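Local coordinates for surface protein SPB1 (Streptococcus agalactiae, PDB 4UZG), which forms the backbone of the group B streptococcus type 2b pilus, its subunits probably being joined into a covalent polymer by sortase, at residues F189-A194 with V207-E212; G169-K174 with G234-V239; E58-I61 with N67-T70. All coordinates share one frame; numbering follows the deposited sequence.

Contact 1: F189-A194 with V207-E212. With CA (calcium ion), chain E; EDO (1,2-ethanediol), chain B.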
ATOM      1  N   PHE A 189      12.968  -7.353 -21.984  1.00  6.00           N
ATOM      2  CA  PHE A 189      13.554  -6.532 -20.925  1.00  5.80           C
ATOM      3  C   PHE A 189      13.442  -7.218 -19.586  1.00  5.54           C
ATOM      4  O   PHE A 189      12.505  -7.988 -19.324  1.00  6.45           O
ATOM      5  CB  PHE A 189      12.813  -5.194 -20.818  1.00  7.02           C
ATOM      6  CG  PHE A 189      13.127  -4.219 -21.922  1.00  6.83           C
ATOM      7  CD1 PHE A 189      12.475  -4.298 -23.148  1.00  8.96           C
ATOM      8  CD2 PHE A 189      14.101  -3.253 -21.769  1.00  7.15           C
ATOM      9  CE1 PHE A 189      12.763  -3.417 -24.152  1.00 10.02           C
ATOM     10  CE2 PHE A 189      14.396  -2.380 -22.788  1.00  9.15           C
ATOM     11  CZ  PHE A 189      13.744  -2.468 -23.990  1.00 10.04           C
ATOM     12  N   VAL A 190      14.378  -6.871 -18.713  1.00  5.69           N
ATOM     13  CA  VAL A 190      14.246  -7.059 -17.283  1.00  5.59           C
ATOM     14  C   VAL A 190      14.327  -5.683 -16.618  1.00  5.65           C
ATOM     15  O   VAL A 190      14.835  -4.725 -17.209  1.00  6.32           O
ATOM     16  CB  VAL A 190      15.301  -8.042 -16.718  1.00  6.68           C
ATOM     17  CG1 VAL A 190      15.106  -9.420 -17.320  1.00  7.31           C
ATOM     18  CG2 VAL A 190      16.728  -7.554 -16.921  1.00  6.69           C
ATOM     19  N   LEU A 191      13.805  -5.600 -15.401  1.00  5.81           N
ATOM     20  CA  LEU A 191      13.793  -4.350 -14.640  1.00  5.52           C
ATOM     21  C   LEU A 191      14.772  -4.452 -13.481  1.00  5.23           C
ATOM     22  O   LEU A 191      14.706  -5.384 -12.683  1.00  5.77           O
ATOM     23  CB  LEU A 191      12.396  -4.045 -14.108  1.00  6.22           C
ATOM     24  CG  LEU A 191      12.231  -2.638 -13.512  1.00  6.99           C
ATOM     25  CD1 LEU A 191      12.302  -1.589 -14.586  1.00  7.86           C
ATOM     26  CD2 LEU A 191      10.911  -2.530 -12.744  1.00  7.83           C
ATOM     27  N   LYS A 192      15.671  -3.486 -13.396  1.00  5.52           N
ATOM     28  CA  LYS A 192      16.606  -3.364 -12.289  1.00  5.28           C
ATOM     29  C   LYS A 192      16.179  -2.223 -11.368  1.00  5.34           C
ATOM     30  O   LYS A 192      15.630  -1.205 -11.832  1.00  6.30           O
ATOM     31  CB  LYS A 192      17.997  -3.093 -12.879  1.00  7.45           C
ATOM     32  CG  LYS A 192      19.194  -3.326 -11.999  1.00  9.07           C
ATOM     33  CD  LYS A 192      20.491  -3.040 -12.719  1.00 11.60           C
ATOM     34  CE  LYS A 192      21.673  -3.342 -11.844  1.00 13.55           C
ATOM     35  NZ  LYS A 192      22.916  -3.117 -12.588  1.00 15.78           N
ATOM     36  N   ASN A 193      16.389  -2.412 -10.072  1.00  5.15           N
ATOM     37  CA  ASN A 193      16.168  -1.348  -9.109  1.00  5.49           C
ATOM     38  C   ASN A 193      17.455  -0.539  -8.926  1.00  5.46           C
ATOM     39  O   ASN A 193      18.387  -0.651  -9.732  1.00  7.27           O
ATOM     40  CB  ASN A 193      15.582  -1.906  -7.799  1.00  5.26           C
ATOM     41  CG  ASN A 193      16.544  -2.790  -7.053  1.00  5.05           C
ATOM     42  OD1 ASN A 193      17.745  -2.832  -7.341  1.00  5.27           O
ATOM     43  ND2 ASN A 193      16.032  -3.463  -6.026  1.00  5.39           N
ATOM     44  N   ALA A 194      17.481   0.323  -7.917  1.00  5.37           N
ATOM     45  CA  ALA A 194      18.612   1.217  -7.678  1.00  6.22           C
ATOM     46  C   ALA A 194      19.680   0.606  -6.803  1.00  6.08           C
ATOM     47  O   ALA A 194      20.706   1.242  -6.565  1.00  7.52           O
ATOM     48  CB  ALA A 194      18.107   2.520  -7.064  1.00  7.17           C
ATOM     49  N   VAL A 207       6.166  -8.678  -5.557  1.00  5.04           N
ATOM     50  CA  VAL A 207       7.402  -8.190  -6.146  1.00  5.52           C
ATOM     51  C   VAL A 207       8.579  -8.666  -5.327  1.00  5.03           C
ATOM     52  O   VAL A 207       8.574  -8.493  -4.100  1.00  5.81           O
ATOM     53  CB  VAL A 207       7.379  -6.642  -6.158  1.00  5.18           C
ATOM     54  CG1 VAL A 207       8.755  -6.021  -6.361  1.00  5.75           C
ATOM     55  CG2 VAL A 207       6.379  -6.114  -7.187  1.00  5.74           C
ATOM     56  N   GLU A 208       9.603  -9.216  -5.981  1.00  5.07           N
ATOM     57  CA  GLU A 208      10.835  -9.589  -5.315  1.00  5.46           C
ATOM     58  C   GLU A 208      12.019  -9.060  -6.113  1.00  4.83           C
ATOM     59  O   GLU A 208      11.930  -8.853  -7.336  1.00  5.77           O
ATOM     60  CB  GLU A 208      10.933 -11.105  -5.181  1.00  6.12           C
ATOM     61  CG  GLU A 208      10.025 -11.669  -4.071  1.00  7.17           C
ATOM     62  CD  GLU A 208      10.525 -11.269  -2.669  1.00  8.00           C
ATOM     63  OE1 GLU A 208      11.707 -11.579  -2.324  1.00 10.30           O
ATOM     64  OE2 GLU A 208       9.826 -10.553  -1.952  1.00  8.06           O
ATOM     65  N   TRP A 209      13.122  -8.840  -5.414  1.00  5.05           N
ATOM     66  CA  TRP A 209      14.336  -8.275  -5.985  1.00  5.80           C
ATOM     67  C   TRP A 209      15.478  -9.243  -5.722  1.00  5.79           C
ATOM     68  O   TRP A 209      15.682  -9.656  -4.589  1.00  6.95           O
ATOM     69  CB  TRP A 209      14.627  -6.906  -5.371  1.00  5.76           C
ATOM     70  CG  TRP A 209      13.566  -5.914  -5.658  1.00  5.60           C
ATOM     71  CD1 TRP A 209      12.602  -5.483  -4.791  1.00  6.08           C
ATOM     72  CD2 TRP A 209      13.302  -5.280  -6.911  1.00  5.67           C
ATOM     73  NE1 TRP A 209      11.751  -4.621  -5.422  1.00  5.92           N
ATOM     74  CE2 TRP A 209      12.159  -4.462  -6.722  1.00  5.57           C
ATOM     75  CE3 TRP A 209      13.927  -5.297  -8.166  1.00  6.35           C
ATOM     76  CZ2 TRP A 209      11.630  -3.691  -7.748  1.00  6.70           C
ATOM     77  CZ3 TRP A 209      13.412  -4.532  -9.164  1.00  6.57           C
ATOM     78  CH2 TRP A 209      12.268  -3.733  -8.963  1.00  7.01           C
ATOM     79  N   GLY A 210      16.220  -9.603  -6.760  1.00  5.74           N
ATOM     80  CA  GLY A 210      17.283 -10.577  -6.592  1.00  6.51           C
ATOM     81  C   GLY A 210      18.182 -10.683  -7.794  1.00  5.90           C
ATOM     82  O   GLY A 210      18.514  -9.674  -8.424  1.00  6.01           O
ATOM     83  N   THR A 211      18.639 -11.887  -8.081  1.00  5.86           N
ATOM     84  CA  THR A 211      19.634 -12.077  -9.130  1.00  6.56           C
ATOM     85  C   THR A 211      19.030 -11.847 -10.517  1.00  6.90           C
ATOM     86  O   THR A 211      17.824 -11.965 -10.749  1.00  7.20           O
ATOM     87  CB  THR A 211      20.222 -13.483  -9.109  1.00  7.94           C
ATOM     88  OG1 THR A 211      19.183 -14.394  -9.502  1.00  9.49           O
ATOM     89  CG2 THR A 211      20.812 -13.855  -7.751  1.00  8.26           C
ATOM     90  N   GLU A 212      19.904 -11.525 -11.467  1.00  7.96           N
ATOM     91  CA  GLU A 212      19.478 -11.379 -12.843  1.00  9.08           C
ATOM     92  C   GLU A 212      18.946 -12.711 -13.387  1.00  9.43           C
ATOM     93  O   GLU A 212      17.984 -12.748 -14.132  1.00 10.13           O
ATOM     94  CB  GLU A 212      20.627 -10.833 -13.687  1.00 11.18           C
ATOM     95  CG  GLU A 212      20.181 -10.502 -15.103  1.00 14.59           C
ATOM     96  CD  GLU A 212      21.234  -9.801 -15.922  1.00 17.78           C
ATOM     97  OE1 GLU A 212      22.357  -9.567 -15.423  1.00 19.17           O
ATOM     98  OE2 GLU A 212      20.932  -9.482 -17.086  1.00 21.36           O
TER
HETATM   99 CA    CA E1474       8.433  -8.583  -1.770  0.92  8.33          CA
HETATM  100  C1  EDO B1471      14.729   2.665  -5.324  1.00  7.94           C
HETATM  101  O1  EDO B1471      14.988   3.846  -6.050  1.00  7.43           O
HETATM  102  C2  EDO B1471      14.031   1.664  -6.226  1.00  8.31           C
HETATM  103  O2  EDO B1471      14.888   1.218  -7.255  1.00  7.71           O
HETATM  104  O   HOH W   1       7.922  -9.876   0.198  1.00 18.05           O
HETATM  105  O   HOH W   2      10.576  -7.577  -1.837  1.00  7.52           O
HETATM  106  O   HOH W   3       8.568  -7.089   0.258  1.00 17.83           O
HETATM  107  O   HOH W   4       6.994  -6.754  -2.131  1.00  7.29           O

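Contact 2: G169-K174 with G234-V239. With EDO (1,2-ethanediol), chain B.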
ATOM      1  N   GLY A 169       2.736   2.292  -8.062  1.00  6.14           N
ATOM      2  CA  GLY A 169       3.008   2.863  -9.362  1.00  6.02           C
ATOM      3  C   GLY A 169       3.065   1.839 -10.481  1.00  5.78           C
ATOM      4  O   GLY A 169       3.069   0.626 -10.255  1.00  6.04           O
ATOM      5  N   GLN A 170       3.098   2.368 -11.690  1.00  6.01           N
ATOM      6  CA  GLN A 170       3.112   1.558 -12.898  1.00  6.49           C
ATOM      7  C   GLN A 170       4.062   2.151 -13.930  1.00  6.09           C
ATOM      8  O   GLN A 170       4.076   3.378 -14.117  1.00  7.19           O
ATOM      9  CB  GLN A 170       1.714   1.505 -13.481  1.00  7.12           C
ATOM     10  CG  GLN A 170       1.575   0.753 -14.801  1.00  7.27           C
ATOM     11  CD  GLN A 170       0.161   0.776 -15.247  1.00  8.14           C
ATOM     12  OE1 GLN A 170      -0.274   1.721 -15.934  1.00 11.17           O
ATOM     13  NE2 GLN A 170      -0.589  -0.214 -14.840  1.00  7.00           N
ATOM     14  N   ILE A 171       4.828   1.275 -14.578  1.00  5.92           N
ATOM     15  CA  ILE A 171       5.702   1.662 -15.674  1.00  6.65           C
ATOM     16  C   ILE A 171       5.173   0.998 -16.947  1.00  6.55           C
ATOM     17  O   ILE A 171       5.077  -0.231 -17.024  1.00  7.56           O
ATOM     18  CB  ILE A 171       7.151   1.215 -15.425  1.00  6.97           C
ATOM     19  CG1 ILE A 171       7.704   1.822 -14.126  1.00  7.40           C
ATOM     20  CG2 ILE A 171       8.035   1.578 -16.619  1.00  7.79           C
ATOM     21  CD1 ILE A 171       9.081   1.297 -13.720  1.00  8.57           C
ATOM     22  N   THR A 172       4.842   1.811 -17.941  1.00  6.78           N
ATOM     23  CA  THR A 172       4.439   1.342 -19.260  1.00  7.43           C
ATOM     24  C   THR A 172       5.581   1.658 -20.224  1.00  7.37           C
ATOM     25  O   THR A 172       5.868   2.828 -20.492  1.00  8.92           O
ATOM     26  CB  THR A 172       3.145   2.009 -19.716  1.00  8.81           C
ATOM     27  OG1 THR A 172       2.112   1.721 -18.764  1.00  9.19           O
ATOM     28  CG2 THR A 172       2.711   1.513 -21.093  1.00 10.80           C
ATOM     29  N   ILE A 173       6.267   0.616 -20.690  1.00  7.24           N
ATOM     30  CA  ILE A 173       7.410   0.747 -21.579  1.00  8.02           C
ATOM     31  C   ILE A 173       6.939   0.657 -23.015  1.00  8.06           C
ATOM     32  O   ILE A 173       6.237  -0.284 -23.366  1.00  8.65           O
ATOM     33  CB  ILE A 173       8.424  -0.388 -21.326  1.00  8.81           C
ATOM     34  CG1 ILE A 173       8.868  -0.461 -19.867  1.00 10.37           C
ATOM     35  CG2 ILE A 173       9.639  -0.230 -22.241  1.00 10.91           C
ATOM     36  CD1 ILE A 173       9.523  -1.815 -19.486  1.00 14.94           C
ATOM     37  N   LYS A 174       7.334   1.618 -23.843  1.00  8.52           N
ATOM     38  CA  LYS A 174       7.091   1.546 -25.277  1.00 10.10           C
ATOM     39  C   LYS A 174       8.410   1.437 -25.997  1.00  9.70           C
ATOM     40  O   LYS A 174       9.285   2.273 -25.852  1.00 10.57           O
ATOM     41  CB  LYS A 174       6.342   2.753 -25.819  1.00 12.79           C
ATOM     42  CG  LYS A 174       6.040   2.598 -27.330  1.00 16.50           C
ATOM     43  CD  LYS A 174       5.097   3.660 -27.887  1.00 20.72           C
ATOM     44  CE  LYS A 174       5.714   5.046 -27.840  1.00 24.25           C
ATOM     45  NZ  LYS A 174       4.745   6.131 -28.199  1.00 26.21           N
ATOM     46  N   GLY A 234      10.536   5.272  -6.847  1.00  6.44           N
ATOM     47  CA  GLY A 234      11.979   5.126  -6.861  1.00  7.49           C
ATOM     48  C   GLY A 234      12.525   5.246  -8.263  1.00  6.02           C
ATOM     49  O   GLY A 234      11.842   5.643  -9.194  1.00  7.13           O
ATOM     50  N   THR A 235      13.796   4.902  -8.360  1.00  6.05           N
ATOM     51  CA  THR A 235      14.525   4.973  -9.627  1.00  6.13           C
ATOM     52  C   THR A 235      14.803   3.553 -10.111  1.00  5.99           C
ATOM     53  O   THR A 235      15.383   2.754  -9.380  1.00  6.88           O
ATOM     54  CB  THR A 235      15.855   5.724  -9.462  1.00  7.85           C
ATOM     55  OG1 THR A 235      15.596   7.020  -8.935  1.00  8.85           O
ATOM     56  CG2 THR A 235      16.567   5.860 -10.804  1.00  9.97           C
ATOM     57  N   TYR A 236      14.383   3.237 -11.324  1.00  5.68           N
ATOM     58  CA  TYR A 236      14.524   1.918 -11.899  1.00  5.45           C
ATOM     59  C   TYR A 236      15.277   2.022 -13.211  1.00  5.60           C
ATOM     60  O   TYR A 236      15.441   3.113 -13.764  1.00  6.45           O
ATOM     61  CB  TYR A 236      13.130   1.295 -12.106  1.00  5.69           C
ATOM     62  CG  TYR A 236      12.372   1.128 -10.811  1.00  5.75           C
ATOM     63  CD1 TYR A 236      12.563   0.006 -10.027  1.00  6.29           C
ATOM     64  CD2 TYR A 236      11.508   2.110 -10.334  1.00  5.77           C
ATOM     65  CE1 TYR A 236      11.897  -0.154  -8.805  1.00  6.37           C
ATOM     66  CE2 TYR A 236      10.852   1.970  -9.129  1.00  6.29           C
ATOM     67  CZ  TYR A 236      11.027   0.824  -8.363  1.00  6.44           C
ATOM     68  OH  TYR A 236      10.386   0.637  -7.151  1.00  7.07           O
ATOM     69  N   TYR A 237      15.710   0.876 -13.719  1.00  5.55           N
ATOM     70  CA  TYR A 237      16.507   0.836 -14.938  1.00  5.78           C
ATOM     71  C   TYR A 237      16.008  -0.271 -15.841  1.00  5.67           C
ATOM     72  O   TYR A 237      15.894  -1.429 -15.432  1.00  6.68           O
ATOM     73  CB  TYR A 237      17.993   0.614 -14.595  1.00  6.67           C
ATOM     74  CG  TYR A 237      18.561   1.772 -13.801  1.00  6.74           C
ATOM     75  CD1 TYR A 237      18.482   1.798 -12.414  1.00  6.96           C
ATOM     76  CD2 TYR A 237      19.116   2.868 -14.447  1.00  7.69           C
ATOM     77  CE1 TYR A 237      18.954   2.879 -11.683  1.00  8.13           C
ATOM     78  CE2 TYR A 237      19.590   3.968 -13.716  1.00  8.86           C
ATOM     79  CZ  TYR A 237      19.509   3.955 -12.334  1.00  8.70           C
ATOM     80  OH  TYR A 237      19.977   5.049 -11.636  1.00 10.51           O
ATOM     81  N   LEU A 238      15.720   0.097 -17.084  1.00  5.92           N
ATOM     82  CA  LEU A 238      15.239  -0.843 -18.087  1.00  6.24           C
ATOM     83  C   LEU A 238      16.436  -1.466 -18.776  1.00  6.42           C
ATOM     84  O   LEU A 238      17.214  -0.753 -19.407  1.00  8.36           O
ATOM     85  CB  LEU A 238      14.388  -0.120 -19.121  1.00  6.86           C
ATOM     86  CG  LEU A 238      13.231   0.734 -18.568  1.00  9.75           C
ATOM     87  CD1 LEU A 238      12.507   1.466 -19.684  1.00 10.46           C
ATOM     88  CD2 LEU A 238      12.274  -0.051 -17.751  1.00 12.62           C
ATOM     89  N   VAL A 239      16.578  -2.776 -18.667  1.00  6.14           N
ATOM     90  CA  VAL A 239      17.719  -3.496 -19.213  1.00  6.98           C
ATOM     91  C   VAL A 239      17.230  -4.394 -20.357  1.00  6.58           C
ATOM     92  O   VAL A 239      16.463  -5.330 -20.137  1.00  6.76           O
ATOM     93  CB  VAL A 239      18.400  -4.336 -18.133  1.00  8.27           C
ATOM     94  CG1 VAL A 239      19.552  -5.143 -18.696  1.00 10.04           C
ATOM     95  CG2 VAL A 239      18.879  -3.461 -16.974  1.00 10.06           C
TER
HETATM   96  C1  EDO B1471      14.729   2.665  -5.324  1.00  7.94           C
HETATM   97  O1  EDO B1471      14.988   3.846  -6.050  1.00  7.43           O
HETATM   98  C2  EDO B1471      14.031   1.664  -6.226  1.00  8.31           C
HETATM   99  O2  EDO B1471      14.888   1.218  -7.255  1.00  7.71           O

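Contact 3: E58-I61 with N67-T70. With CA (calcium ion), chain D.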
ATOM      1  N   GLU A  58      -1.493  -3.849  17.779  1.00  7.37           N
ATOM      2  CA  GLU A  58      -0.994  -3.321  19.039  1.00  7.85           C
ATOM      3  C   GLU A  58      -1.980  -2.218  19.421  1.00  7.25           C
ATOM      4  O   GLU A  58      -2.190  -1.278  18.646  1.00  8.10           O
ATOM      5  CB  GLU A  58       0.425  -2.786  18.912  1.00  9.88           C
ATOM      6  CG  GLU A  58       0.986  -2.282  20.219  1.00 17.40           C
ATOM      7  CD  GLU A  58       2.032  -3.200  20.803  1.00 26.64           C
ATOM      8  OE1 GLU A  58       1.962  -4.420  20.542  1.00 30.29           O
ATOM      9  OE2 GLU A  58       2.929  -2.709  21.517  1.00 28.93           O
ATOM     10  N   VAL A  59      -2.568  -2.348  20.605  1.00  7.32           N
ATOM     11  CA  VAL A  59      -3.619  -1.450  21.052  1.00  6.80           C
ATOM     12  C   VAL A  59      -3.128  -0.761  22.325  1.00  7.15           C
ATOM     13  O   VAL A  59      -2.803  -1.436  23.300  1.00  7.68           O
ATOM     14  CB  VAL A  59      -4.937  -2.201  21.331  1.00  8.17           C
ATOM     15  CG1 VAL A  59      -6.031  -1.214  21.668  1.00  9.39           C
ATOM     16  CG2 VAL A  59      -5.323  -3.078  20.133  1.00  9.01           C
ATOM     17  N   THR A  60      -3.088   0.569  22.315  1.00  6.65           N
ATOM     18  CA  THR A  60      -2.616   1.318  23.460  1.00  7.03           C
ATOM     19  C   THR A  60      -3.546   2.476  23.801  1.00  6.36           C
ATOM     20  O   THR A  60      -4.266   3.017  22.948  1.00  6.70           O
ATOM     21  CB  THR A  60      -1.197   1.900  23.221  1.00  7.97           C
ATOM     22  OG1 THR A  60      -1.236   2.794  22.110  1.00  9.12           O
ATOM     23  CG2 THR A  60      -0.135   0.841  23.003  1.00  8.78           C
ATOM     24  N   ILE A  61      -3.467   2.856  25.071  1.00  6.34           N
ATOM     25  CA  ILE A  61      -4.101   4.054  25.584  0.63  6.51           C
ATOM     26  C   ILE A  61      -2.986   4.929  26.143  1.00  6.69           C
ATOM     27  O   ILE A  61      -2.201   4.484  26.984  1.00  8.14           O
ATOM     28  CB  ILE A  61      -5.142   3.740  26.691  0.63  7.49           C
ATOM     29  CG1 ILE A  61      -6.220   2.778  26.160  0.63  8.12           C
ATOM     30  CG2 ILE A  61      -5.748   5.038  27.206  0.63  9.13           C
ATOM     31  CD1 ILE A  61      -7.131   2.271  27.215  0.63  8.31           C
ATOM     32  N   ASN A  67       1.868   8.696  29.586  1.00  7.88           N
ATOM     33  CA  ASN A  67       1.867   7.344  30.085  1.00  8.03           C
ATOM     34  C   ASN A  67       1.083   6.423  29.149  1.00  7.54           C
ATOM     35  O   ASN A  67      -0.012   6.771  28.710  1.00  9.01           O
ATOM     36  CB  ASN A  67       1.256   7.278  31.486  1.00  8.32           C
ATOM     37  CG  ASN A  67       1.100   5.869  31.968  1.00  6.95           C
ATOM     38  OD1 ASN A  67       1.998   5.053  31.793  1.00  6.69           O
ATOM     39  ND2 ASN A  67      -0.055   5.547  32.527  1.00  8.81           N
ATOM     40  N   ILE A  68       1.651   5.260  28.853  1.00  6.97           N
ATOM     41  CA  ILE A  68       1.057   4.297  27.934  1.00  7.42           C
ATOM     42  C   ILE A  68       0.591   3.054  28.669  1.00  6.86           C
ATOM     43  O   ILE A  68       1.319   2.490  29.506  1.00  7.67           O
ATOM     44  CB  ILE A  68       2.090   3.891  26.855  1.00  8.42           C
ATOM     45  CG1 ILE A  68       2.563   5.121  26.070  1.00 10.00           C
ATOM     46  CG2 ILE A  68       1.482   2.818  25.922  1.00  9.95           C
ATOM     47  CD1 ILE A  68       3.776   4.878  25.223  1.00 12.45           C
ATOM     48  N   THR A  69      -0.623   2.619  28.356  1.00  7.06           N
ATOM     49  CA  THR A  69      -1.118   1.319  28.771  1.00  7.28           C
ATOM     50  C   THR A  69      -1.268   0.476  27.509  1.00  7.58           C
ATOM     51  O   THR A  69      -1.995   0.848  26.599  1.00  7.50           O
ATOM     52  CB  THR A  69      -2.474   1.438  29.485  1.00  8.27           C
ATOM     53  OG1 THR A  69      -2.344   2.313  30.614  1.00  8.83           O
ATOM     54  CG2 THR A  69      -2.974   0.093  29.938  1.00  9.59           C
ATOM     55  N   THR A  70      -0.556  -0.638  27.440  1.00  9.15           N
ATOM     56  CA  THR A  70      -0.682  -1.568  26.325  1.00  9.51           C
ATOM     57  C   THR A  70      -1.742  -2.604  26.682  1.00 10.24           C
ATOM     58  O   THR A  70      -1.592  -3.315  27.677  1.00 12.66           O
ATOM     59  CB  THR A  70       0.653  -2.224  26.019  1.00 12.14           C
ATOM     60  OG1 THR A  70       1.571  -1.195  25.629  1.00 13.87           O
ATOM     61  CG2 THR A  70       0.508  -3.250  24.912  1.00 14.58           C
TER
HETATM   62 CA    CA D1473       2.382   2.715  31.696  0.93  7.94          CA
HETATM   63  O   HOH W   5       3.096  -0.946  23.437  1.00 24.78           O
HETATM   64  O   HOH W   6      -2.465   4.884  29.870  1.00 11.10           O

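Contact 1: F189-A194 with V207-E212
In the C-terminal, prealbumin-like part of the pilin, the indole of W209 lies against the end of strand 188-192, where N193 covers one of its faces and L191 meets its rim. The amide nitrogen ND2 of N193 is 3.4 Å from CD2 of W209, above the plane but displaced toward the rim, and the amide and indole planes are 30° apart, so the amide is tilted over the ring instead of lying flat on it. CB of N193 supplies a CH-pi contact: it stands 3.8 Å from the centroid of the six-membered ring of W209, only 17° off the ring normal. This placement follows from chi1 of N193 (67°), which sets CG between backbone N and carbonyl carbon and turns the amide back over the indole. OD1 of N193 accepts hydrogen bonds from the backbone N of T195 and of Q197, which restrains the amide's rotation. No hydrogen bond links the two segments. Strand 188-192 belongs to the four-stranded antiparallel sheet of this domain, whereas strand 208-210 pairs with strand 198-200 in a separate two-stranded ribbon, and the tryptophan bridges the two. At the rim of the indole, L191 O approaches CZ3 of W209 near the ring plane at 3.8 Å, while CD2 of L191 reaches CH2 of W209 at 4.2 Å. L199 and L231 also touch the indole. Just before W209, N206, V207 and E208 bind a calcium ion: V207 O at 2.3 Å, E208 OE2 at 2.4 Å, N206 OD1 and four waters. Beyond N193, the backbone N of A194 donates a bent hydrogen bond to O2 of a 1,2-ethanediol, probably from the crystallisation liquor, at 2.8 Å.

Contact 2: G169-K174 with G234-V239
L238 and I173 meet end to end between two sheets of the prealbumin-like domain: CD2 of L238 lies 3.7 Å from CD1 of I173 and 4.0 Å from its CG1. L238, which has the most surface buried here, has CG beside its backbone N and anti to the carbonyl carbon (chi1 -53°); chi2 of 177° sets CD1 anti to CA, and the other branch, CD2, makes the closest approach to I173. I173 answers with an extended CG1-CD1 arm. Its nearest backbone counterpart is L238 itself, at a CA-CA distance of 8.7 Å, far too long for strand pairing and in keeping with two layers whose side chains meet between them.

The second isoleucine, I171, two residues earlier on strand 169-177, points the same way but meets a ring. Its CD1 touches CD2 of Y236 at 4.2 Å, approaching the ring obliquely. The CA atoms of I171 and Y236 are 9.6 Å apart, farther than those of the I173-L238 pair. The polar end of Y236 is tied to K232 O by a hydrogen bond. O2 of a 1,2-ethanediol, probably a crystallisation additive, lies over one face of the ring, toward its rim; O1 of the diol accepts a hydrogen bond from T235 N (2.8 Å), and its O2 donates to T235 O.

The layers are the three-stranded sheet containing 169-177 and the four-stranded sheet containing 234-240, as in the beta-sandwich of prealbumin-like domains. All four touching residues are buried. With no hydrogen bond crossing between the segments, their direct contact sets no hydrogen-bonded register and must rest on shape and the exclusion of water between the two layers.

Contact 3: E58-I61 with N67-T70
A beta hairpin, strands 50-62 and 68-73, is held near its turn by a pair of backbone bonds between I61 and T69. I61 N donates to T69 O at 2.9 Å and T69 N donates back to I61 O at 2.8 Å, with N-H...O angles of 166° and 171°. This makes I61-T69 a hydrogen-bonded antiparallel pair, and T60-T70, with CA atoms 4.5 Å apart, the adjoining non-hydrogen-bonded one. The hairpin lies within the large N-terminal sheet, where strand 121-131 flanks strand 50-62 on its other edge. T60 presents its methyl to T70 OG1 (3.7 Å from CG2) and to the CG2 of I68; chi1 of 61° puts OG1 between backbone N and carbonyl carbon and leaves CG2 for these neighbours. Two waters span the strands. One donates to E58 OE2 and is also hydrogen-bonded to T70 OG1; the other donates to I61 O and bonds T69 OG1, so I61 O accepts twice. Where strand 68-73 begins, N67 OD1 and I68 O bind the same calcium ion, both at 2.4 Å.

Contact 3 comes first along the chain and sits in the large N-terminal sheet, its centre about 40 Å from that of contact 1 and 42 Å from that of contact 2, on the opposite side of the chain's centre and touching neither. Contacts 1 and 2 share the prealbumin-like domain, with centres 11 Å apart, and the segments of contact 1 fall in sequence between those of contact 2. Strands 188-192 and 234-240 are sheet neighbours: K192 O and Y237 N, like V190 N and V239 O, are probably hydrogen-bonded, and one ethanediol touches both contacts. Contact 3 thus lies in one half of the elongated, all-beta pilus subunit and contacts 1 and 2 in the other.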